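Glycoside hydrolase family 31 (Trueperella pyogenes, PDB 5I0F) probably degrades cycloalternan, a cyclic glucose oligosaccharide, by cleaving its glycosidic bonds through a covalent glycosyl-enzyme intermediate. Local coordinates at residues W293-N305 against I587-L601. Sequence-based numbering, arbitrary orientation.
With GLC (alpha-D-glucopyranose), chain B; BGC (beta-D-glucopyranose), chain C; GLC (alpha-D-glucopyranose), chain D; GLC (alpha-D-glucopyranose), chain E.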
loop_
_atom_site.group_PDB
_atom_site.type_symbol
_atom_site.label_atom_id
_atom_site.label_comp_id
_atom_site.label_asym_id
_atom_site.label_seq_id
_atom_site.Cartn_x
_atom_site.Cartn_y
_atom_site.Cartn_z
ATOM N N TRP A 293 19.211 8.384 12.841
ATOM C CA TRP A 293 19.118 6.960 13.213
ATOM C C TRP A 293 18.205 6.126 12.311
ATOM O O TRP A 293 18.325 4.899 12.326
ATOM C CB TRP A 293 18.748 6.751 14.697
ATOM C CG TRP A 293 17.477 7.452 15.220
ATOM C CD1 TRP A 293 17.434 8.628 15.925
ATOM C CD2 TRP A 293 16.121 6.995 15.125
ATOM N NE1 TRP A 293 16.135 8.928 16.263
ATOM C CE2 TRP A 293 15.308 7.959 15.770
ATOM C CE3 TRP A 293 15.509 5.868 14.563
ATOM C CZ2 TRP A 293 13.927 7.821 15.879
ATOM C CZ3 TRP A 293 14.114 5.735 14.675
ATOM C CH2 TRP A 293 13.345 6.715 15.321
ATOM N N ILE A 294 17.333 6.751 11.511
ATOM C CA ILE A 294 16.549 5.975 10.542
ATOM C C ILE A 294 17.410 5.284 9.474
ATOM O O ILE A 294 16.951 4.337 8.845
ATOM C CB ILE A 294 15.387 6.753 9.877
ATOM C CG1 ILE A 294 15.878 7.871 8.965
ATOM C CG2 ILE A 294 14.414 7.275 10.939
ATOM C CD1 ILE A 294 14.892 8.286 7.906
ATOM N N PHE A 295 18.666 5.720 9.311
ATOM C CA PHE A 295 19.534 5.216 8.257
ATOM C C PHE A 295 20.426 4.045 8.624
ATOM O O PHE A 295 21.161 3.543 7.758
ATOM C CB PHE A 295 20.371 6.359 7.689
ATOM C CG PHE A 295 19.552 7.387 6.975
ATOM C CD1 PHE A 295 18.816 7.040 5.856
ATOM C CD2 PHE A 295 19.544 8.693 7.391
ATOM C CE1 PHE A 295 18.059 7.990 5.187
ATOM C CE2 PHE A 295 18.789 9.657 6.723
ATOM C CZ PHE A 295 18.042 9.298 5.632
ATOM N N GLY A 296 20.383 3.597 9.881
ATOM C CA GLY A 296 21.082 2.355 10.254
ATOM C C GLY A 296 20.252 1.119 9.900
ATOM O O GLY A 296 19.166 1.226 9.351
ATOM N N LEU A 297 20.750 -0.068 10.206
ATOM C CA LEU A 297 19.975 -1.288 9.935
ATOM C C LEU A 297 18.769 -1.397 10.881
ATOM O O LEU A 297 18.891 -1.197 12.112
ATOM C CB LEU A 297 20.869 -2.522 10.060
ATOM C CG LEU A 297 20.215 -3.886 9.833
ATOM C CD1 LEU A 297 19.619 -3.967 8.447
ATOM C CD2 LEU A 297 21.252 -4.979 10.030
ATOM N N TRP A 298 17.615 -1.701 10.299
ATOM C CA TRP A 298 16.401 -1.992 11.052
ATOM C C TRP A 298 16.270 -3.515 11.207
ATOM O O TRP A 298 16.289 -4.236 10.199
ATOM C CB TRP A 298 15.158 -1.494 10.326
ATOM C CG TRP A 298 14.982 -0.009 10.266
ATOM C CD1 TRP A 298 15.929 0.933 9.975
ATOM C CD2 TRP A 298 13.767 0.695 10.494
ATOM N NE1 TRP A 298 15.378 2.191 10.011
ATOM C CE2 TRP A 298 14.046 2.073 10.330
ATOM C CE3 TRP A 298 12.469 0.296 10.814
ATOM C CZ2 TRP A 298 13.070 3.061 10.496
ATOM C CZ3 TRP A 298 11.479 1.279 10.971
ATOM C CH2 TRP A 298 11.785 2.644 10.802
ATOM N N ALA A 299 16.120 -3.976 12.444
ATOM C CA ALA A 299 15.894 -5.405 12.748
ATOM C C ALA A 299 14.420 -5.644 13.075
ATOM O O ALA A 299 13.835 -4.892 13.842
ATOM C CB ALA A 299 16.729 -5.780 13.930
ATOM N N SER A 300 13.830 -6.699 12.524
ATOM C CA SER A 300 12.414 -7.015 12.759
ATOM C C SER A 300 12.184 -8.526 12.595
ATOM O O SER A 300 12.904 -9.210 11.855
ATOM C CB SER A 300 11.551 -6.229 11.783
ATOM O OG SER A 300 10.159 -6.495 11.939
ATOM N N GLY A 301 11.180 -9.021 13.294
ATOM C CA GLY A 301 10.765 -10.414 13.177
ATOM C C GLY A 301 9.475 -10.611 13.930
ATOM O O GLY A 301 9.419 -10.369 15.143
ATOM N N ASN A 302 8.420 -11.037 13.244
ATOM C CA ASN A 302 7.131 -11.150 13.921
ATOM C C ASN A 302 7.144 -12.122 15.125
ATOM O O ASN A 302 6.368 -11.938 16.064
ATOM C CB ASN A 302 6.006 -11.513 12.948
ATOM C CG ASN A 302 4.640 -11.480 13.622
ATOM O OD1 ASN A 302 4.142 -12.517 14.115
ATOM N ND2 ASN A 302 4.057 -10.305 13.709
ATOM N N GLU A 303 8.041 -13.126 15.109
ATOM C CA GLU A 303 8.092 -14.119 16.186
ATOM C C GLU A 303 8.966 -13.713 17.362
ATOM O O GLU A 303 9.206 -14.527 18.240
ATOM C CB GLU A 303 8.465 -15.509 15.624
ATOM C CG GLU A 303 7.372 -15.966 14.674
ATOM C CD GLU A 303 7.457 -17.407 14.236
ATOM O OE1 GLU A 303 6.413 -17.894 13.771
ATOM O OE2 GLU A 303 8.530 -18.036 14.297
ATOM N N TRP A 304 9.435 -12.463 17.390
ATOM C CA TRP A 304 10.086 -11.936 18.593
ATOM C C TRP A 304 8.972 -11.384 19.477
ATOM O O TRP A 304 8.677 -10.189 19.436
ATOM C CB TRP A 304 11.071 -10.843 18.247
ATOM C CG TRP A 304 12.138 -11.279 17.304
ATOM C CD1 TRP A 304 12.531 -12.560 17.014
ATOM C CD2 TRP A 304 12.992 -10.424 16.574
ATOM N NE1 TRP A 304 13.552 -12.547 16.105
ATOM C CE2 TRP A 304 13.849 -11.244 15.804
ATOM C CE3 TRP A 304 13.110 -9.034 16.473
ATOM C CZ2 TRP A 304 14.831 -10.720 14.970
ATOM C CZ3 TRP A 304 14.103 -8.513 15.620
ATOM C CH2 TRP A 304 14.932 -9.358 14.885
ATOM N N ASN A 305 8.351 -12.270 20.246
ATOM C CA ASN A 305 7.127 -11.932 20.972
ATOM C C ASN A 305 7.281 -11.945 22.493
ATOM O O ASN A 305 6.290 -12.018 23.221
ATOM C CB ASN A 305 5.948 -12.772 20.506
ATOM C CG ASN A 305 6.001 -14.210 20.989
ATOM O OD1 ASN A 305 7.074 -14.778 21.221
ATOM N ND2 ASN A 305 4.829 -14.812 21.131
ATOM N N ILE A 587 15.816 3.092 3.296
ATOM C CA ILE A 587 15.616 2.375 4.554
ATOM C C ILE A 587 16.013 0.923 4.354
ATOM O O ILE A 587 15.527 0.251 3.425
ATOM C CB ILE A 587 14.168 2.450 5.055
ATOM C CG1 ILE A 587 13.691 3.911 5.143
ATOM C CG2 ILE A 587 14.002 1.716 6.371
ATOM C CD1 ILE A 587 14.434 4.766 6.128
ATOM N N MET A 588 16.936 0.478 5.202
ATOM C CA MET A 588 17.516 -0.863 5.145
ATOM C C MET A 588 16.963 -1.685 6.310
ATOM O O MET A 588 17.209 -1.352 7.480
ATOM C CB MET A 588 19.044 -0.765 5.228
ATOM C CG MET A 588 19.735 -2.113 5.155
ATOM S SD MET A 588 21.499 -1.948 5.503
ATOM C CE MET A 588 22.017 -3.607 5.067
ATOM N N GLN A 589 16.246 -2.762 6.002
ATOM C CA GLN A 589 15.495 -3.498 7.000
ATOM C C GLN A 589 15.298 -4.951 6.621
ATOM O O GLN A 589 14.932 -5.253 5.475
ATOM C CB GLN A 589 14.113 -2.834 7.151
ATOM C CG GLN A 589 13.159 -3.461 8.169
ATOM C CD GLN A 589 11.876 -4.061 7.585
ATOM O OE1 GLN A 589 10.873 -4.192 8.286
ATOM N NE2 GLN A 589 11.898 -4.424 6.302
ATOM N N TYR A 590 15.486 -5.843 7.584
ATOM C CA TYR A 590 15.084 -7.258 7.414
ATOM C C TYR A 590 13.870 -7.553 8.296
ATOM O O TYR A 590 13.678 -6.927 9.332
ATOM C CB TYR A 590 16.247 -8.226 7.658
ATOM C CG TYR A 590 16.675 -8.398 9.108
ATOM C CD1 TYR A 590 15.954 -9.229 9.974
ATOM C CD2 TYR A 590 17.830 -7.763 9.602
ATOM C CE1 TYR A 590 16.355 -9.397 11.299
ATOM C CE2 TYR A 590 18.239 -7.934 10.916
ATOM C CZ TYR A 590 17.510 -8.745 11.764
ATOM O OH TYR A 590 17.928 -8.911 13.065
ATOM N N HIS A 591 13.072 -8.525 7.872
ATOM C CA HIS A 591 11.792 -8.837 8.514
ATOM C C HIS A 591 11.373 -10.275 8.200
ATOM O O HIS A 591 11.799 -10.853 7.202
ATOM C CB HIS A 591 10.739 -7.812 8.050
ATOM C CG HIS A 591 9.377 -7.980 8.659
ATOM N ND1 HIS A 591 9.177 -8.174 10.006
ATOM C CD2 HIS A 591 8.141 -7.911 8.105
ATOM C CE1 HIS A 591 7.878 -8.297 10.244
ATOM N NE2 HIS A 591 7.226 -8.129 9.104
ATOM N N SER A 592 10.540 -10.842 9.054
ATOM C CA SER A 592 9.969 -12.169 8.824
ATOM C C SER A 592 8.509 -12.274 9.260
ATOM O O SER A 592 8.096 -11.771 10.322
ATOM C CB SER A 592 10.781 -13.246 9.542
ATOM O OG SER A 592 10.841 -13.030 10.950
ATOM N N GLU A 593 7.749 -12.974 8.442
ATOM C CA GLU A 593 6.326 -13.189 8.685
ATOM C C GLU A 593 6.083 -14.212 9.800
ATOM O O GLU A 593 6.865 -15.137 9.993
ATOM C CB GLU A 593 5.680 -13.688 7.379
ATOM C CG GLU A 593 4.156 -13.781 7.406
ATOM C CD GLU A 593 3.582 -14.158 6.049
ATOM O OE1 GLU A 593 4.141 -15.035 5.378
ATOM O OE2 GLU A 593 2.560 -13.570 5.642
ATOM N N PHE A 594 4.961 -14.039 10.497
ATOM C CA PHE A 594 4.423 -14.984 11.474
ATOM C C PHE A 594 4.345 -16.379 10.869
ATOM O O PHE A 594 3.925 -16.524 9.725
ATOM C CB PHE A 594 2.998 -14.565 11.884
ATOM C CG PHE A 594 2.408 -15.384 13.003
ATOM C CD1 PHE A 594 3.034 -15.462 14.248
ATOM C CD2 PHE A 594 1.187 -16.031 12.829
ATOM C CE1 PHE A 594 2.485 -16.209 15.285
ATOM C CE2 PHE A 594 0.620 -16.773 13.869
ATOM C CZ PHE A 594 1.262 -16.852 15.097
ATOM N N HIS A 595 4.721 -17.374 11.661
ATOM C CA HIS A 595 4.764 -18.794 11.251
ATOM C C HIS A 595 4.314 -19.721 12.421
ATOM O O HIS A 595 4.723 -20.895 12.502
ATOM C CB HIS A 595 6.201 -19.058 10.790
ATOM C CG HIS A 595 6.464 -20.440 10.291
ATOM N ND1 HIS A 595 7.555 -21.175 10.714
ATOM C CD2 HIS A 595 5.808 -21.212 9.392
ATOM C CE1 HIS A 595 7.554 -22.340 10.095
ATOM N NE2 HIS A 595 6.499 -22.392 9.299
ATOM N N HIS A 596 3.461 -19.195 13.317
ATOM C CA HIS A 596 2.924 -19.936 14.473
ATOM C C HIS A 596 4.003 -20.551 15.366
ATOM O O HIS A 596 3.777 -21.576 16.005
ATOM C CB HIS A 596 1.918 -21.020 13.995
ATOM C CG HIS A 596 0.711 -20.465 13.313
ATOM N ND1 HIS A 596 -0.442 -20.131 13.998
ATOM C CD2 HIS A 596 0.469 -20.179 12.012
ATOM C CE1 HIS A 596 -1.336 -19.653 13.152
ATOM N NE2 HIS A 596 -0.806 -19.668 11.941
ATOM N N HIS A 597 5.178 -19.914 15.415
ATOM C CA HIS A 597 6.348 -20.435 16.113
ATOM C C HIS A 597 6.643 -21.915 15.791
ATOM O O HIS A 597 7.097 -22.663 16.650
ATOM C CB HIS A 597 6.203 -20.188 17.622
ATOM C CG HIS A 597 6.191 -18.735 17.968
ATOM N ND1 HIS A 597 7.199 -18.129 18.688
ATOM C CD2 HIS A 597 5.320 -17.753 17.634
ATOM C CE1 HIS A 597 6.938 -16.839 18.797
ATOM N NE2 HIS A 597 5.809 -16.585 18.159
ATOM N N GLU A 598 6.397 -22.298 14.540
ATOM C CA GLU A 598 6.695 -23.642 14.054
ATOM C C GLU A 598 8.170 -23.773 13.747
ATOM O O GLU A 598 8.923 -22.792 13.751
ATOM C CB GLU A 598 5.855 -23.964 12.804
ATOM C CG GLU A 598 4.397 -24.205 13.146
ATOM C CD GLU A 598 3.446 -24.117 11.978
ATOM O OE1 GLU A 598 3.889 -24.124 10.804
ATOM O OE2 GLU A 598 2.219 -24.071 12.254
ATOM N N LEU A 599 8.593 -25.003 13.503
ATOM C CA LEU A 599 9.969 -25.271 13.128
ATOM C C LEU A 599 10.065 -25.375 11.607
ATOM O O LEU A 599 9.089 -25.808 10.978
ATOM C CB LEU A 599 10.424 -26.581 13.765
ATOM C CG LEU A 599 10.357 -26.618 15.293
ATOM C CD1 LEU A 599 10.773 -28.004 15.779
ATOM C CD2 LEU A 599 11.245 -25.536 15.900
ATOM N N PRO A 600 11.188 -25.001 10.985
ATOM C CA PRO A 600 12.337 -24.341 11.600
ATOM C C PRO A 600 12.088 -22.841 11.740
ATOM O O PRO A 600 11.102 -22.323 11.205
ATOM C CB PRO A 600 13.437 -24.576 10.571
ATOM C CG PRO A 600 12.702 -24.519 9.250
ATOM C CD PRO A 600 11.369 -25.163 9.526
ATOM N N LEU A 601 12.971 -22.163 12.460
ATOM C CA LEU A 601 12.896 -20.710 12.653
ATOM C C LEU A 601 12.946 -20.002 11.311
ATOM O O LEU A 601 13.750 -20.357 10.448
ATOM C CB LEU A 601 14.060 -20.221 13.537
ATOM C CG LEU A 601 14.045 -18.795 14.107
ATOM C CD1 LEU A 601 12.773 -18.565 14.920
ATOM C CD2 LEU A 601 15.291 -18.571 14.968
HETATM C C1 GLC B . -1.187 -16.392 5.890
HETATM C C2 GLC B . 0.263 -16.706 6.242
HETATM C C3 GLC B . 0.526 -16.430 7.722
HETATM C C4 GLC B . 0.121 -15.002 8.094
HETATM C C5 GLC B . -1.351 -14.794 7.711
HETATM C C6 GLC B . -1.941 -13.416 8.028
HETATM O O1 GLC B . -2.060 -17.312 6.559
HETATM O O2 GLC B . 0.543 -18.081 5.945
HETATM O O3 GLC B . 1.910 -16.669 7.986
HETATM O O4 GLC B . 0.296 -14.766 9.495
HETATM O O5 GLC B . -1.501 -15.059 6.300
HETATM O O6 GLC B . -1.032 -12.326 7.782
HETATM C C2 BGC C . 2.623 -6.421 7.498
HETATM C C3 BGC C . 3.702 -7.436 7.919
HETATM C C4 BGC C . 3.498 -7.806 9.385
HETATM C C5 BGC C . 2.069 -8.314 9.631
HETATM C C6 BGC C . 1.848 -8.476 11.129
HETATM C C1 BGC C . 1.379 -6.237 8.405
HETATM O O2 BGC C . 2.499 -6.085 6.101
HETATM O O3 BGC C . 5.006 -6.893 7.695
HETATM O O4 BGC C . 4.451 -8.809 9.785
HETATM O O5 BGC C . 1.033 -7.456 9.088
HETATM O O6 BGC C . 0.616 -9.156 11.389
HETATM C C1 GLC D . 0.770 -10.301 12.242
HETATM C C2 GLC D . -0.540 -11.105 12.289
HETATM C C3 GLC D . -1.600 -10.397 13.122
HETATM C C4 GLC D . -1.029 -10.004 14.481
HETATM C C5 GLC D . 0.221 -9.149 14.287
HETATM C C6 GLC D . 0.850 -8.712 15.607
HETATM O O2 GLC D . -1.049 -11.315 10.965
HETATM O O3 GLC D . -2.747 -11.246 13.279
HETATM O O4 GLC D . -2.020 -9.276 15.223
HETATM O O5 GLC D . 1.186 -9.908 13.553
HETATM O O6 GLC D . 1.317 -9.845 16.329
HETATM C C1 GLC E . -0.750 -12.100 6.381
HETATM C C2 GLC E . 0.377 -11.069 6.273
HETATM C C3 GLC E . -0.125 -9.683 6.655
HETATM C C4 GLC E . -1.305 -9.310 5.770
HETATM C C5 GLC E . -2.388 -10.374 5.975
HETATM C C6 GLC E . -3.645 -10.111 5.163
HETATM O O2 GLC E . 1.470 -11.470 7.105
HETATM O O3 GLC E . 0.937 -8.730 6.494
HETATM O O4 GLC E . -1.781 -7.989 6.100
HETATM O O5 GLC E . -1.889 -11.679 5.626
HETATM O O6 GLC E . -3.436 -10.336 3.760
HETATM O O HOH W 1 18.012 2.434 7.161
HETATM O O HOH W 2 13.350 -11.887 11.175
HETATM O O HOH W 3 9.269 -4.139 10.510
HETATM O O HOH W 4 4.852 -13.942 17.476
HETATM O O HOH W 5 9.346 -20.082 12.652
#
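E303 reaches across to the loop at H595 and H597, and its side chain can be traced atom by atom. CB lies over one face of the H597 imidazole in a CH-pi contact, 4.0 Å from the ring centroid. CG and the extended chain beyond it continue alongside the same ring, and the carboxylate ends nearly parallel to it, the two planes 17° apart. At the tip, OE1 accepts two backbone N-H groups from opposite faces of the carboxylate plane, H595 N at 2.8 Å and H597 N at 2.9 Å. OE2 is in reach of a water that also meets H595 ND1. One acidic side chain thereby gathers a turn of loop around itself, and its charge would probably be eased by the two amides.

Nearer the barrel, N302 N donates to S592 O at 3.0 Å, while the N302 amide is turned steeply to the F594 ring, 79° between planes, its OD1 resting against CB and CD1. With CG anti to the backbone N (chi1 -174°), N302 sends ND2 to O5 of the chain D alpha-glucose and to E330. H591 also reaches a sugar: NE2 bonds O3 and O4 of the beta-glucose, and ND1 makes a weak bond to S300 OG.

Earlier in both segments, strands 297-300 and 587-590 run parallel, joined by W298 N to M588 O (2.9 Å) and Y590 N to W298 O (3.2 Å). I587 CG2 makes a CH-pi contact over the five-membered ring of W298, while A299 CA sits over the Y590 ring, whose hydroxyl bonds H317. These are the first and last strands of the parallel eight-stranded TIM barrel; their pairing closes it, and the loops at their C-terminal ends line the glycan pocket, as in other family 31 hydrolases.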